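Local coordinates for flocculation protein FLO11 (Saccharomyces cerevisiae, PDB 4UYT), which mediates homotypic cell-cell adhesion in yeast flocculation through its N-terminal adhesin domain and also supports substrate adhesion, invasive growth and biofilm formation, at residues A[68-73]-A[118-123]. Numbering follows the deposited sequence.
Sequences KIIGVT and NFQIQF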
ATOM      1  N   LYS A  68       1.038   9.346  -3.243  1.00  8.95           N
ATOM      2  CA  LYS A  68       1.377   9.396  -1.835  1.00  9.42           C
ATOM      3  C   LYS A  68       0.581   8.369  -1.098  1.00  8.76           C
ATOM      4  O   LYS A  68      -0.546   8.021  -1.469  1.00 10.32           O
ATOM      5  CB  LYS A  68       1.156  10.769  -1.243  1.00 11.53           C
ATOM      6  CG  LYS A  68      -0.224  11.333  -1.347  1.00 13.93           C
ATOM      7  CD  LYS A  68      -0.281  12.666  -0.593  1.00 17.86           C
ATOM      8  CE  LYS A  68      -1.568  13.399  -0.832  1.00 22.53           C
ATOM      9  NZ  LYS A  68      -1.507  14.685  -0.083  1.00 27.35           N
ATOM     10  N   ILE A  69       1.183   7.897  -0.027  1.00  8.62           N
ATOM     11  CA  ILE A  69       0.524   7.017   0.912  1.00  8.67           C
ATOM     12  C   ILE A  69      -0.098   7.934   1.977  1.00  8.32           C
ATOM     13  O   ILE A  69       0.564   8.840   2.500  1.00  9.47           O
ATOM     14  CB  ILE A  69       1.506   6.025   1.545  1.00  8.66           C
ATOM     15  CG1 ILE A  69       2.406   5.390   0.506  1.00 10.38           C
ATOM     16  CG2 ILE A  69       0.741   4.999   2.335  1.00  9.11           C
ATOM     17  CD1 ILE A  69       3.384   4.386   1.034  1.00 11.38           C
ATOM     18  N   ILE A  70      -1.373   7.723   2.265  1.00  8.41           N
ATOM     19  CA  ILE A  70      -2.092   8.530   3.230  1.00  9.28           C
ATOM     20  C   ILE A  70      -2.790   7.641   4.234  1.00  8.87           C
ATOM     21  O   ILE A  70      -2.938   6.428   4.046  1.00  8.96           O
ATOM     22  CB  ILE A  70      -3.130   9.441   2.528  1.00 11.60           C
ATOM     23  CG1 ILE A  70      -4.166   8.639   1.720  1.00 13.44           C
ATOM     24  CG2 ILE A  70      -2.420  10.469   1.657  1.00 13.05           C
ATOM     25  CD1 ILE A  70      -5.282   9.478   1.146  1.00 15.53           C
ATOM     26  N   GLY A  71      -3.235   8.250   5.321  1.00  9.52           N
ATOM     27  CA  GLY A  71      -3.947   7.509   6.334  1.00 10.64           C
ATOM     28  C   GLY A  71      -3.065   6.518   7.072  1.00  8.84           C
ATOM     29  O   GLY A  71      -3.559   5.532   7.564  1.00 10.01           O
ATOM     30  N   VAL A  72      -1.760   6.804   7.180  1.00  8.46           N
ATOM     31  CA  VAL A  72      -0.854   5.874   7.808  1.00  8.00           C
ATOM     32  C   VAL A  72      -0.885   6.093   9.321  1.00  7.91           C
ATOM     33  O   VAL A  72      -0.787   7.224   9.816  1.00  9.10           O
ATOM     34  CB  VAL A  72       0.597   6.060   7.324  1.00  8.16           C
ATOM     35  CG1 VAL A  72       1.543   5.134   8.062  1.00  8.26           C
ATOM     36  CG2 VAL A  72       0.674   5.789   5.829  1.00  8.98           C
ATOM     37  N   THR A  73      -1.036   5.003  10.055  1.00  7.29           N
ATOM     38  CA  THR A  73      -0.886   5.015  11.492  1.00  6.97           C
ATOM     39  C   THR A  73       0.575   4.692  11.763  1.00  6.64           C
ATOM     40  O   THR A  73       0.996   3.541  11.638  1.00  6.84           O
ATOM     41  CB  THR A  73      -1.813   3.990  12.149  1.00  7.48           C
ATOM     42  OG1 THR A  73      -3.171   4.306  11.816  1.00 11.11           O
ATOM     43  CG2 THR A  73      -1.616   3.967  13.640  1.00  8.23           C
ATOM     44  N   ASN A 118      -4.343  -0.173   8.321  1.00  6.80           N
ATOM     45  CA  ASN A 118      -4.649   0.042   6.925  1.00  6.76           C
ATOM     46  C   ASN A 118      -4.367   1.484   6.523  1.00  6.82           C
ATOM     47  O   ASN A 118      -4.374   2.413   7.314  1.00  7.99           O
ATOM     48  CB  ASN A 118      -6.079  -0.396   6.652  1.00  7.56           C
ATOM     49  CG  ASN A 118      -6.228  -1.892   6.761  1.00  7.68           C
ATOM     50  OD1 ASN A 118      -7.140  -2.401   7.482  1.00 10.53           O
ATOM     51  ND2 ASN A 118      -5.384  -2.617   6.117  1.00  5.74           N
ATOM     52  N   PHE A 119      -4.154   1.644   5.238  1.00  7.12           N
ATOM     53  CA  PHE A 119      -3.797   2.923   4.666  1.00  7.26           C
ATOM     54  C   PHE A 119      -4.364   2.973   3.252  1.00  7.22           C
ATOM     55  O   PHE A 119      -4.939   2.009   2.750  1.00  8.36           O
ATOM     56  CB  PHE A 119      -2.262   3.147   4.708  1.00  7.23           C
ATOM     57  CG  PHE A 119      -1.468   2.058   4.017  1.00  6.79           C
ATOM     58  CD1 PHE A 119      -1.263   2.082   2.662  1.00  7.22           C
ATOM     59  CD2 PHE A 119      -0.923   1.007   4.733  1.00  7.31           C
ATOM     60  CE1 PHE A 119      -0.551   1.069   2.023  1.00  7.84           C
ATOM     61  CE2 PHE A 119      -0.200  -0.002   4.117  1.00  7.45           C
ATOM     62  CZ  PHE A 119      -0.020   0.052   2.754  1.00  7.69           C
ATOM     63  N   GLN A 120      -4.169   4.117   2.609  1.00  8.04           N
ATOM     64  CA  GLN A 120      -4.560   4.289   1.225  1.00  8.37           C
ATOM     65  C   GLN A 120      -3.395   4.821   0.440  1.00  7.90           C
ATOM     66  O   GLN A 120      -2.475   5.437   0.984  1.00  8.99           O
ATOM     67  CB  GLN A 120      -5.770   5.215   1.090  1.00 10.61           C
ATOM     68  CG  GLN A 120      -6.947   4.798   1.952  1.00 11.86           C
ATOM     69  CD  GLN A 120      -6.782   5.257   3.380  1.00 15.28           C
ATOM     70  OE1 GLN A 120      -6.468   6.418   3.622  1.00 20.23           O
ATOM     71  NE2 GLN A 120      -6.964   4.343   4.341  1.00 16.10           N
ATOM     72  N   ILE A 121      -3.452   4.577  -0.862  1.00  8.21           N
ATOM     73  CA  ILE A 121      -2.499   5.136  -1.788  1.00  8.27           C
ATOM     74  C   ILE A 121      -3.279   6.014  -2.762  1.00  8.28           C
ATOM     75  O   ILE A 121      -4.199   5.526  -3.440  1.00  9.12           O
ATOM     76  CB  ILE A 121      -1.680   4.052  -2.512  1.00  8.32           C
ATOM     77  CG1 ILE A 121      -1.029   3.094  -1.500  1.00  8.98           C
ATOM     78  CG2 ILE A 121      -0.637   4.722  -3.396  1.00  9.13           C
ATOM     79  CD1 ILE A 121      -0.146   2.041  -2.129  1.00  9.09           C
ATOM     80  N   GLN A 122      -2.915   7.296  -2.793  1.00  8.87           N
ATOM     81  CA  GLN A 122      -3.617   8.291  -3.580  1.00  9.57           C
ATOM     82  C   GLN A 122      -2.806   8.528  -4.840  1.00  9.31           C
ATOM     83  O   GLN A 122      -1.668   9.011  -4.789  1.00 10.11           O
ATOM     84  CB  GLN A 122      -3.764   9.570  -2.764  1.00 11.55           C
ATOM     85  CG  GLN A 122      -4.458  10.723  -3.456  1.00 15.70           C
ATOM     86  CD  GLN A 122      -4.357  11.996  -2.635  1.00 23.06           C
ATOM     87  OE1 GLN A 122      -4.754  12.033  -1.481  1.00 28.65           O
ATOM     88  NE2 GLN A 122      -3.782  13.026  -3.221  1.00 27.02           N
ATOM     89  N   PHE A 123      -3.440   8.215  -5.974  1.00  9.41           N
ATOM     90  CA  PHE A 123      -2.852   8.409  -7.289  1.00 10.45           C
ATOM     91  C   PHE A 123      -3.519   9.616  -7.954  1.00 11.64           C
ATOM     92  O   PHE A 123      -4.750   9.741  -7.952  1.00 13.04           O
ATOM     93  CB  PHE A 123      -3.154   7.212  -8.186  1.00 10.90           C
ATOM     94  CG  PHE A 123      -2.425   5.930  -7.836  1.00 10.11           C
ATOM     95  CD1 PHE A 123      -2.825   5.155  -6.758  1.00 10.26           C
ATOM     96  CD2 PHE A 123      -1.395   5.463  -8.635  1.00 10.77           C
ATOM     97  CE1 PHE A 123      -2.168   3.971  -6.465  1.00 10.25           C
ATOM     98  CE2 PHE A 123      -0.766   4.257  -8.374  1.00 10.76           C
ATOM     99  CZ  PHE A 123      -1.162   3.505  -7.297  1.00 11.10           C
TER
HETATM  100  O   HOH W   1      -4.531  13.894   0.572  1.00 43.33           O
HETATM  101  O   HOH W   2      -6.355   4.947   7.094  1.00 17.93           O
HETATM  102  O   HOH W   3      -1.714   2.736   8.359  1.00  7.85           O
HETATM  103  O   HOH W   4      -4.828   3.028   9.955  0.50 14.64           O
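The backbone oxygen of Lys68 receives the N-H of Gln122, with Gln122 N 2.8 Å from Lys68 O, and the CA-H of Ile121 leans on the same oxygen, its CA 3.5 Å away. The two segments belong to neighbouring antiparallel strands of the fibronectin type III-like Flo11 domain, 64-70 and 120-125. Direct pairing holds as far as Ile70, whose N gives a 2.8 Å bond to Gln120 O while its own O receives the almost straight N-H of Gln120 (178°). Past Ile70 the chain turns at Gly71, which has positive phi, and a water joins Gly71 O to the amide NE2 of Gln120. Here the strands part company, and two more waters link Asn118 to Thr73: one, 2.7 Å from Asn118 O, donates to it and also meets Thr73 OG1; the other accepts a hydrogen bond from Thr73 N and probably also donates to Asn118 O.

Ile69, Ile121 and Phe119 face the buried interior, where Ala99 and Phe101 of strand 96-104 pack against Ile69. The chi1 of Ile69 (-46°) puts CG2 on the far side from the backbone N, and this methyl approaches the Phe119 ring obliquely, 3.6 Å from CD1; Phe101 meets the same ring edge-to-face. Val72 CG2 lies alongside Phe119 CB.

The other face carries Lys68, Ile70, Gln120 and Gln122. Gln120 bends at its second torsion (chi2 81°), which turns its amide back over Ile70, leaving OE1 3.7 Å from Ile70 CG1. Ile70 also crosses Gln122 at about a right angle, and both touch Asp145 on the next strand, 143-147. Lys68 and Gln122 run outward side by side, the lysine's CE packed 3.3 Å from Gln122 NE2; at their ends one water donates to Gln122 OE1, 2.8 Å away, and accepts a weak bond from Lys68 NZ.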